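Local coordinates for protein teicoplanin pseudoaglycone deacetylases Orf2 (Actinoplanes teichomyceticus, PDB 3DFF) that probably removes an acetyl group from the teicoplanin pseudoaglycone by zinc-dependent amide hydrolysis, a step in the biosynthesis of a lipoglycopeptide antibiotic, at residues D19-F24 and I80-H85; L109-E114 and A120-S125; D131-V136 and H164-D169. All blocks are in the same frame, centred on the assembly; numbering follows the deposited sequence.

Interaction 1 (D19-F24 and I80-H85). With ZN (zinc ion), chain B.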
loop_
_atom_site.group_PDB
_atom_site.type_symbol
_atom_site.label_atom_id
_atom_site.label_comp_id
_atom_site.label_asym_id
_atom_site.label_seq_id
_atom_site.Cartn_x
_atom_site.Cartn_y
_atom_site.Cartn_z
ATOM N N ASP A 19 0.843 -1.775 3.705
ATOM C CA ASP A 19 1.216 -0.445 3.205
ATOM C C ASP A 19 0.402 0.670 3.850
ATOM O O ASP A 19 0.956 1.709 4.216
ATOM C CB ASP A 19 1.089 -0.354 1.675
ATOM C CG ASP A 19 2.141 -1.166 0.951
ATOM O OD1 ASP A 19 3.348 -0.943 1.174
ATOM O OD2 ASP A 19 1.761 -2.033 0.144
ATOM N N ALA A 20 -0.901 0.455 3.986
ATOM C CA ALA A 20 -1.786 1.486 4.556
ATOM C C ALA A 20 -1.410 1.772 5.992
ATOM O O ALA A 20 -1.426 2.948 6.429
ATOM C CB ALA A 20 -3.261 1.029 4.474
ATOM N N VAL A 21 -1.101 0.725 6.747
ATOM C CA VAL A 21 -0.736 0.925 8.160
ATOM C C VAL A 21 0.620 1.633 8.257
ATOM O O VAL A 21 0.765 2.625 8.971
ATOM C CB VAL A 21 -0.795 -0.379 8.968
ATOM C CG1 VAL A 21 -0.255 -0.165 10.378
ATOM C CG2 VAL A 21 -2.250 -0.886 9.006
ATOM N N LEU A 22 1.609 1.141 7.520
ATOM C CA LEU A 22 2.928 1.786 7.511
ATOM C C LEU A 22 2.858 3.252 7.120
ATOM O O LEU A 22 3.570 4.099 7.699
ATOM C CB LEU A 22 3.835 1.092 6.496
ATOM C CG LEU A 22 4.431 -0.234 6.946
ATOM C CD1 LEU A 22 4.957 -0.983 5.724
ATOM C CD2 LEU A 22 5.539 -0.021 7.990
ATOM N N SER A 23 2.033 3.553 6.126
ATOM C CA SER A 23 2.029 4.887 5.525
ATOM C C SER A 23 1.025 5.842 6.143
ATOM O O SER A 23 1.239 7.062 6.125
ATOM C CB SER A 23 1.784 4.809 4.017
ATOM O OG SER A 23 2.742 3.978 3.388
ATOM N N PHE A 24 -0.064 5.290 6.673
ATOM C CA PHE A 24 -1.242 6.109 6.987
ATOM C C PHE A 24 -1.947 5.622 8.256
ATOM O O PHE A 24 -3.073 6.037 8.537
ATOM C CB PHE A 24 -2.185 6.113 5.766
ATOM C CG PHE A 24 -3.278 7.168 5.803
ATOM C CD1 PHE A 24 -2.976 8.518 5.960
ATOM C CD2 PHE A 24 -4.605 6.796 5.638
ATOM C CE1 PHE A 24 -3.999 9.487 5.982
ATOM C CE2 PHE A 24 -5.631 7.747 5.656
ATOM C CZ PHE A 24 -5.331 9.090 5.829
ATOM N N ILE A 80 -5.465 -8.196 9.665
ATOM C CA ILE A 80 -6.669 -8.076 10.477
ATOM C C ILE A 80 -6.311 -7.662 11.909
ATOM O O ILE A 80 -6.986 -6.797 12.471
ATOM C CB ILE A 80 -7.468 -9.386 10.459
ATOM C CG1 ILE A 80 -8.001 -9.630 9.036
ATOM C CG2 ILE A 80 -8.621 -9.358 11.482
ATOM C CD1 ILE A 80 -8.538 -11.060 8.830
ATOM N N ALA A 81 -5.252 -8.242 12.459
ATOM C CA ALA A 81 -4.750 -7.858 13.791
ATOM C C ALA A 81 -4.337 -6.379 13.790
ATOM O O ALA A 81 -4.759 -5.614 14.660
ATOM C CB ALA A 81 -3.611 -8.754 14.221
ATOM N N ALA A 82 -3.563 -5.961 12.781
ATOM C CA ALA A 82 -3.092 -4.573 12.703
ATOM C C ALA A 82 -4.244 -3.585 12.636
ATOM O O ALA A 82 -4.284 -2.622 13.422
ATOM C CB ALA A 82 -2.141 -4.384 11.503
ATOM N N LEU A 83 -5.191 -3.833 11.729
ATOM C CA LEU A 83 -6.339 -2.951 11.523
ATOM C C LEU A 83 -7.304 -3.004 12.729
ATOM O O LEU A 83 -7.826 -1.960 13.139
ATOM C CB LEU A 83 -7.046 -3.287 10.197
ATOM C CG LEU A 83 -6.139 -3.065 8.977
ATOM C CD1 LEU A 83 -6.773 -3.574 7.701
ATOM C CD2 LEU A 83 -5.814 -1.568 8.848
ATOM N N ASP A 84 -7.509 -4.189 13.301
ATOM C CA ASP A 84 -8.260 -4.309 14.577
ATOM C C ASP A 84 -7.616 -3.427 15.655
ATOM O O ASP A 84 -8.321 -2.778 16.435
ATOM C CB ASP A 84 -8.289 -5.756 15.090
ATOM C CG ASP A 84 -9.291 -6.647 14.367
ATOM O OD1 ASP A 84 -10.088 -6.169 13.549
ATOM O OD2 ASP A 84 -9.263 -7.873 14.656
ATOM N N HIS A 85 -6.282 -3.382 15.691
ATOM C CA HIS A 85 -5.588 -2.557 16.685
ATOM C C HIS A 85 -5.852 -1.068 16.497
ATOM O O HIS A 85 -5.943 -0.323 17.495
ATOM C CB HIS A 85 -4.086 -2.835 16.711
ATOM C CG HIS A 85 -3.414 -2.339 17.955
ATOM N ND1 HIS A 85 -3.514 -2.994 19.166
ATOM C CD2 HIS A 85 -2.646 -1.245 18.179
ATOM C CE1 HIS A 85 -2.831 -2.325 20.081
ATOM N NE2 HIS A 85 -2.296 -1.260 19.508
HETATM ZN ZN ZN B . 3.609 -2.629 -0.729
HETATM O O HOH W 1 4.031 -3.852 0.937
HETATM O O HOH W 2 5.524 -2.793 -1.293
#

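Interaction 2 (L109-E114 and A120-S125)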
loop_
_atom_site.group_PDB
_atom_site.type_symbol
_atom_site.label_atom_id
_atom_site.label_comp_id
_atom_site.label_asym_id
_atom_site.label_seq_id
_atom_site.Cartn_x
_atom_site.Cartn_y
_atom_site.Cartn_z
ATOM N N LEU A 109 5.954 -13.666 -13.514
ATOM C CA LEU A 109 6.189 -12.245 -13.684
ATOM C C LEU A 109 7.537 -11.824 -13.068
ATOM O O LEU A 109 8.317 -11.073 -13.668
ATOM C CB LEU A 109 5.048 -11.459 -13.027
ATOM C CG LEU A 109 5.232 -9.947 -12.964
ATOM C CD1 LEU A 109 5.357 -9.306 -14.335
ATOM C CD2 LEU A 109 4.037 -9.373 -12.244
ATOM N N THR A 110 7.791 -12.292 -11.845
ATOM C CA THR A 110 8.979 -11.876 -11.092
ATOM C C THR A 110 9.965 -13.047 -10.988
ATOM O O THR A 110 9.572 -14.195 -10.806
ATOM C CB THR A 110 8.605 -11.377 -9.673
ATOM O OG1 THR A 110 8.027 -12.453 -8.964
ATOM C CG2 THR A 110 7.576 -10.260 -9.748
ATOM N N ALA A 111 11.250 -12.739 -11.113
ATOM C CA ALA A 111 12.276 -13.774 -11.108
ATOM C C ALA A 111 13.412 -13.403 -10.181
ATOM O O ALA A 111 13.722 -12.230 -10.035
ATOM C CB ALA A 111 12.806 -13.992 -12.513
ATOM N N HIS A 112 14.021 -14.413 -9.565
ATOM C CA HIS A 112 15.262 -14.224 -8.823
ATOM C C HIS A 112 16.444 -14.375 -9.778
ATOM O O HIS A 112 16.487 -15.310 -10.582
ATOM C CB HIS A 112 15.384 -15.246 -7.692
ATOM C CG HIS A 112 16.668 -15.147 -6.928
ATOM N ND1 HIS A 112 16.906 -14.155 -6.004
ATOM C CD2 HIS A 112 17.787 -15.910 -6.961
ATOM C CE1 HIS A 112 18.118 -14.311 -5.498
ATOM N NE2 HIS A 112 18.669 -15.375 -6.052
ATOM N N VAL A 113 17.390 -13.444 -9.687
ATOM C CA VAL A 113 18.600 -13.478 -10.503
ATOM C C VAL A 113 19.782 -13.824 -9.601
ATOM O O VAL A 113 20.033 -13.134 -8.604
ATOM C CB VAL A 113 18.830 -12.129 -11.219
ATOM C CG1 VAL A 113 20.099 -12.167 -12.093
ATOM C CG2 VAL A 113 17.616 -11.773 -12.069
ATOM N N GLU A 114 20.495 -14.896 -9.947
ATOM C CA GLU A 114 21.594 -15.394 -9.111
ATOM C C GLU A 114 22.577 -14.271 -8.796
ATOM O O GLU A 114 23.033 -13.567 -9.701
ATOM C CB GLU A 114 22.312 -16.560 -9.801
ATOM C CG GLU A 114 23.320 -17.312 -8.920
ATOM C CD GLU A 114 22.674 -18.067 -7.761
ATOM O OE1 GLU A 114 21.643 -18.746 -7.978
ATOM O OE2 GLU A 114 23.215 -17.989 -6.631
ATOM N N ALA A 120 13.852 -9.241 -10.185
ATOM C CA ALA A 120 13.640 -8.663 -11.506
ATOM C C ALA A 120 12.227 -8.974 -11.992
ATOM O O ALA A 120 11.679 -10.015 -11.671
ATOM C CB ALA A 120 14.665 -9.222 -12.483
ATOM N N VAL A 121 11.653 -8.057 -12.758
ATOM C CA VAL A 121 10.374 -8.274 -13.436
ATOM C C VAL A 121 10.626 -8.610 -14.904
ATOM O O VAL A 121 11.342 -7.897 -15.598
ATOM C CB VAL A 121 9.477 -7.022 -13.331
ATOM C CG1 VAL A 121 8.146 -7.264 -13.988
ATOM C CG2 VAL A 121 9.266 -6.653 -11.880
ATOM N N ASN A 122 10.030 -9.702 -15.359
ATOM C CA ASN A 122 10.155 -10.144 -16.744
ATOM C C ASN A 122 9.390 -9.245 -17.692
ATOM O O ASN A 122 8.305 -8.768 -17.370
ATOM C CB ASN A 122 9.679 -11.593 -16.867
ATOM C CG ASN A 122 10.689 -12.576 -16.322
ATOM O OD1 ASN A 122 10.337 -13.556 -15.675
ATOM N ND2 ASN A 122 11.958 -12.312 -16.590
ATOM N N ASP A 123 9.962 -8.982 -18.867
ATOM C CA ASP A 123 9.304 -8.095 -19.795
ATOM C C ASP A 123 7.994 -8.701 -20.278
ATOM O O ASP A 123 7.891 -9.917 -20.428
ATOM C CB ASP A 123 10.242 -7.791 -20.970
ATOM C CG ASP A 123 11.406 -6.887 -20.567
ATOM O OD1 ASP A 123 11.165 -5.772 -20.034
ATOM O OD2 ASP A 123 12.555 -7.290 -20.821
ATOM N N HIS A 124 6.996 -7.847 -20.504
ATOM C CA HIS A 124 5.685 -8.299 -20.953
ATOM C C HIS A 124 4.914 -7.162 -21.633
ATOM O O HIS A 124 5.307 -5.996 -21.538
ATOM C CB HIS A 124 4.889 -8.836 -19.753
ATOM C CG HIS A 124 4.746 -7.840 -18.649
ATOM N ND1 HIS A 124 5.752 -7.593 -17.739
ATOM C CD2 HIS A 124 3.734 -6.997 -18.329
ATOM C CE1 HIS A 124 5.359 -6.657 -16.894
ATOM N NE2 HIS A 124 4.145 -6.266 -17.241
ATOM N N SER A 125 3.811 -7.517 -22.295
ATOM C CA SER A 125 3.076 -6.595 -23.159
ATOM C C SER A 125 2.416 -5.431 -22.428
ATOM O O SER A 125 2.001 -5.589 -21.272
ATOM C CB SER A 125 2.014 -7.346 -23.978
ATOM O OG SER A 125 0.898 -7.754 -23.185
#

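Interaction 3 (D131-V136 and H164-D169). With ZN (zinc ion), chain B.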
loop_
_atom_site.group_PDB
_atom_site.type_symbol
_atom_site.label_atom_id
_atom_site.label_comp_id
_atom_site.label_asym_id
_atom_site.label_seq_id
_atom_site.Cartn_x
_atom_site.Cartn_y
_atom_site.Cartn_z
ATOM N N ASP A 131 -4.712 -4.296 -18.686
ATOM C CA ASP A 131 -5.776 -5.217 -18.272
ATOM C C ASP A 131 -5.866 -5.354 -16.748
ATOM O O ASP A 131 -6.959 -5.276 -16.171
ATOM C CB ASP A 131 -5.573 -6.589 -18.915
ATOM C CG ASP A 131 -5.857 -6.585 -20.415
ATOM O OD1 ASP A 131 -6.406 -5.585 -20.946
ATOM O OD2 ASP A 131 -5.516 -7.592 -21.066
ATOM N N LEU A 132 -4.723 -5.550 -16.092
ATOM C CA LEU A 132 -4.706 -5.613 -14.642
ATOM C C LEU A 132 -5.254 -4.334 -14.001
ATOM O O LEU A 132 -6.102 -4.406 -13.130
ATOM C CB LEU A 132 -3.297 -5.917 -14.118
ATOM C CG LEU A 132 -3.128 -5.862 -12.594
ATOM C CD1 LEU A 132 -3.999 -6.881 -11.846
ATOM C CD2 LEU A 132 -1.664 -6.046 -12.260
ATOM N N VAL A 133 -4.787 -3.169 -14.452
ATOM C CA VAL A 133 -5.268 -1.923 -13.864
ATOM C C VAL A 133 -6.763 -1.790 -14.087
ATOM O O VAL A 133 -7.493 -1.374 -13.183
ATOM C CB VAL A 133 -4.523 -0.702 -14.418
ATOM C CG1 VAL A 133 -5.222 0.594 -13.984
ATOM C CG2 VAL A 133 -3.059 -0.733 -13.958
ATOM N N GLY A 134 -7.217 -2.188 -15.271
ATOM C CA GLY A 134 -8.654 -2.159 -15.572
ATOM C C GLY A 134 -9.472 -3.021 -14.626
ATOM O O GLY A 134 -10.524 -2.603 -14.130
ATOM N N GLU A 135 -8.993 -4.233 -14.361
ATOM C CA GLU A 135 -9.668 -5.125 -13.431
ATOM C C GLU A 135 -9.700 -4.552 -12.025
ATOM O O GLU A 135 -10.720 -4.615 -11.356
ATOM C CB GLU A 135 -8.997 -6.496 -13.414
ATOM C CG GLU A 135 -9.126 -7.256 -14.734
ATOM C CD GLU A 135 -10.421 -8.019 -14.866
ATOM O OE1 GLU A 135 -11.140 -8.182 -13.852
ATOM O OE2 GLU A 135 -10.719 -8.475 -15.993
ATOM N N VAL A 136 -8.573 -4.007 -11.565
ATOM C CA VAL A 136 -8.543 -3.433 -10.232
ATOM C C VAL A 136 -9.513 -2.253 -10.156
ATOM O O VAL A 136 -10.217 -2.100 -9.152
ATOM C CB VAL A 136 -7.119 -2.991 -9.842
ATOM C CG1 VAL A 136 -7.115 -2.348 -8.454
ATOM C CG2 VAL A 136 -6.182 -4.207 -9.844
ATOM N N HIS A 164 2.118 -1.123 -6.497
ATOM C CA HIS A 164 1.753 0.197 -5.969
ATOM C C HIS A 164 1.274 1.100 -7.083
ATOM O O HIS A 164 0.278 1.819 -6.920
ATOM C CB HIS A 164 2.933 0.846 -5.242
ATOM C CG HIS A 164 3.189 0.263 -3.887
ATOM N ND1 HIS A 164 3.487 1.042 -2.785
ATOM C CD2 HIS A 164 3.184 -1.023 -3.452
ATOM C CE1 HIS A 164 3.646 0.259 -1.732
ATOM N NE2 HIS A 164 3.473 -1.000 -2.108
ATOM N N GLU A 165 1.978 1.067 -8.219
ATOM C CA GLU A 165 1.551 1.858 -9.384
ATOM C C GLU A 165 0.202 1.388 -9.923
ATOM O O GLU A 165 -0.640 2.223 -10.246
ATOM C CB GLU A 165 2.623 1.837 -10.478
ATOM C CG GLU A 165 3.896 2.501 -10.001
ATOM C CD GLU A 165 4.936 2.698 -11.080
ATOM O OE1 GLU A 165 4.841 2.065 -12.152
ATOM O OE2 GLU A 165 5.867 3.491 -10.840
ATOM N N ALA A 166 -0.011 0.081 -10.006
ATOM C CA ALA A 166 -1.320 -0.443 -10.470
ATOM C C ALA A 166 -2.456 -0.012 -9.547
ATOM O O ALA A 166 -3.530 0.385 -10.016
ATOM C CB ALA A 166 -1.276 -1.954 -10.563
ATOM N N THR A 167 -2.224 -0.074 -8.236
ATOM C CA THR A 167 -3.237 0.300 -7.255
ATOM C C THR A 167 -3.578 1.778 -7.402
ATOM O O THR A 167 -4.757 2.164 -7.449
ATOM C CB THR A 167 -2.719 0.014 -5.834
ATOM O OG1 THR A 167 -2.525 -1.405 -5.696
ATOM C CG2 THR A 167 -3.721 0.498 -4.789
ATOM N N ARG A 168 -2.533 2.601 -7.464
ATOM C CA ARG A 168 -2.694 4.040 -7.506
ATOM C C ARG A 168 -3.464 4.430 -8.755
ATOM O O ARG A 168 -4.458 5.155 -8.672
ATOM C CB ARG A 168 -1.335 4.735 -7.455
ATOM C CG ARG A 168 -1.425 6.259 -7.648
ATOM C CD ARG A 168 -0.095 6.829 -8.094
ATOM N NE ARG A 168 0.288 6.339 -9.425
ATOM C CZ ARG A 168 1.529 6.347 -9.898
ATOM N NH1 ARG A 168 2.546 6.803 -9.160
ATOM N NH2 ARG A 168 1.766 5.864 -11.108
ATOM N N ASP A 169 -3.026 3.919 -9.905
ATOM C CA ASP A 169 -3.646 4.274 -11.188
ATOM C C ASP A 169 -5.114 3.820 -11.193
ATOM O O ASP A 169 -6.003 4.596 -11.527
ATOM C CB ASP A 169 -2.869 3.669 -12.363
ATOM C CG ASP A 169 -1.482 4.295 -12.542
ATOM O OD1 ASP A 169 -1.119 5.251 -11.809
ATOM O OD2 ASP A 169 -0.755 3.867 -13.460
HETATM ZN ZN ZN B . 3.609 -2.629 -0.729
HETATM O O HOH W 1 4.031 -3.852 0.937
HETATM O O HOH W 2 5.524 -2.793 -1.293
#

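Interaction 1 (D19-F24 and I80-H85)
Val21 and Leu83 form the tight point where helix 19-33 meets the last turns of helix 71-85. The two side chains slant across each other, and methyl CG2 of Val21 lies 3.6 Å from methyl CD2 of Leu83. At a chi1 of 173° CG1 of Val21 sits beside the carbonyl carbon, and CG2 is the branch that reaches the second helix. The bond to CB of Leu83 runs alongside helix 19-33, and the end of the chain comes nearer: CD1 continues the chain, while CD2, the branch turned off it, is the methyl that reaches Val21. The two branched residues suit this buried place because each offers a methyl to the other with no polar atom to satisfy.

The rest of the contact is looser. CG2 of Val21 is 4.3 Å from CB of Ala82, whose CA is 7.5 Å from the CA of Val21, the closest CA pair of the two segments. No hydrogen bond joins the segments, so the attraction is dispersion and the burial of hydrocarbon. Polar groups lie on other sides: Asp84 is exposed to solvent on helix 71-85, while Asp19 faces the zinc ion. Its carboxylate holds the metal unevenly, with OD2 2.1 Å and OD1 2.6 Å from the zinc, and His16, His164 and two waters complete the coordination. One side of the first turn thus serves the metal site and another the hydrophobic core.

Tyr229 touches both Val21 and Ala82, and Ala225 and Val226 of helix 216-226 also pack on Val21. Leu83 rests on His90 of strand 89-92, whereas Ala20 and Ser23 lean on Trp185 of strand 182-185.

Interaction 2 (L109-E114 and A120-S125)
Leu109 holds CG trans to its backbone N (chi1 173°), and the bend that follows at chi2 (61°) brings CD1 back across the hairpin, although the side chain sets out away from it. CD1 presses on CG1 of Val121 at 3.5 Å, closer than usual for two carbons, and also meets CE1 of His124 at 3.7 Å. The leucine and valine lie side by side, pointing the same way.

Strands 110-111 and 120-121 form the ladder of a short antiparallel hairpin. Ala111 and Ala120 are its hydrogen-bonded pair, with Ala111 N 2.8 Å from Ala120 O and Ala120 N 3.0 Å from Ala111 O. Thr110 and Val121 form the non-hydrogen-bonded pair. Beyond it, Asn122 N gives a nearly straight bond of 2.8 Å to Leu109 O. From beside the strand pair, CG2 of Val113 touches CB of Ala120.

His124 ND1 donates to Asn122 O at 2.8 Å, the oxygen lying in the ring plane, which fixes how the imidazole is turned. Its NE2 is hydrogen-bonded to Asp129. Both residues bind zinc in a crystal structure of this protein. Here, with both nitrogens probably protonated, the ring would be cationic, and binding a metal through NE2 would probably cost that proton.

Interaction 3 (D131-V136 and H164-D169)
Val133 fits over Ala166 where helices 126-147 and 162-178, which precede and follow strand 151-155 along the chain of this Rossmann-like fold, pack together. The segments cross at -49°, close to the value expected for ridges-into-grooves packing of i, i+4 ridges, with axes 8.9 Å apart. Alanine permits this approach: having only CB, it lets the backbone of Ala166 be touched directly.

The two branches of Val133 divide the work. A chi1 of 169° sets CG2 beside the backbone N, where it comes down on CA of Ala166 at 3.9 Å, while CG1 reaches one turn further along helix 162-178, to CB of Asp169 at 4.2 Å. Leu132 adds a looser touch as its CD2 swings in toward CB of Ala166.

Asp169 thus gives its methylene to the hydrophobic seam and its carboxylate to Arg168. That arginine comes side-on in a salt bridge: NE and NH2 both bond OD1, each 3.0 Å away, and OD1 lies in the guanidinium plane. Arg168 NH1 is hydrogen-bonded to Ala156 O, which further limits its rotation.

His164 takes no part in the contact with segment 131-136. Asp187 bonds its ND1 and so orients the ring, whose NE2 binds the zinc ion at 2.1 Å.

The three contacts follow one another along the chain, all in the part of it that belongs to the GlcNAc-PI de-N-acetylase family. Interactions 1 and 3 have centres 21 Å apart on opposite sides of the chain's centre, yet they converge on one zinc ion: Asp19 and His164 are both ligands, and both metal-bound waters are common to the two. Each packs a helix that carries a zinc ligand, 19-33 or 162-178, against a neighbouring helix beside the central mixed sheet. Interaction 2 is a peripheral hairpin, its centre 29 Å from that of interaction 1 and 18 Å from that of interaction 3. Strand 120-121 is followed by helix 126-147, linking this outlying hairpin to interaction 3.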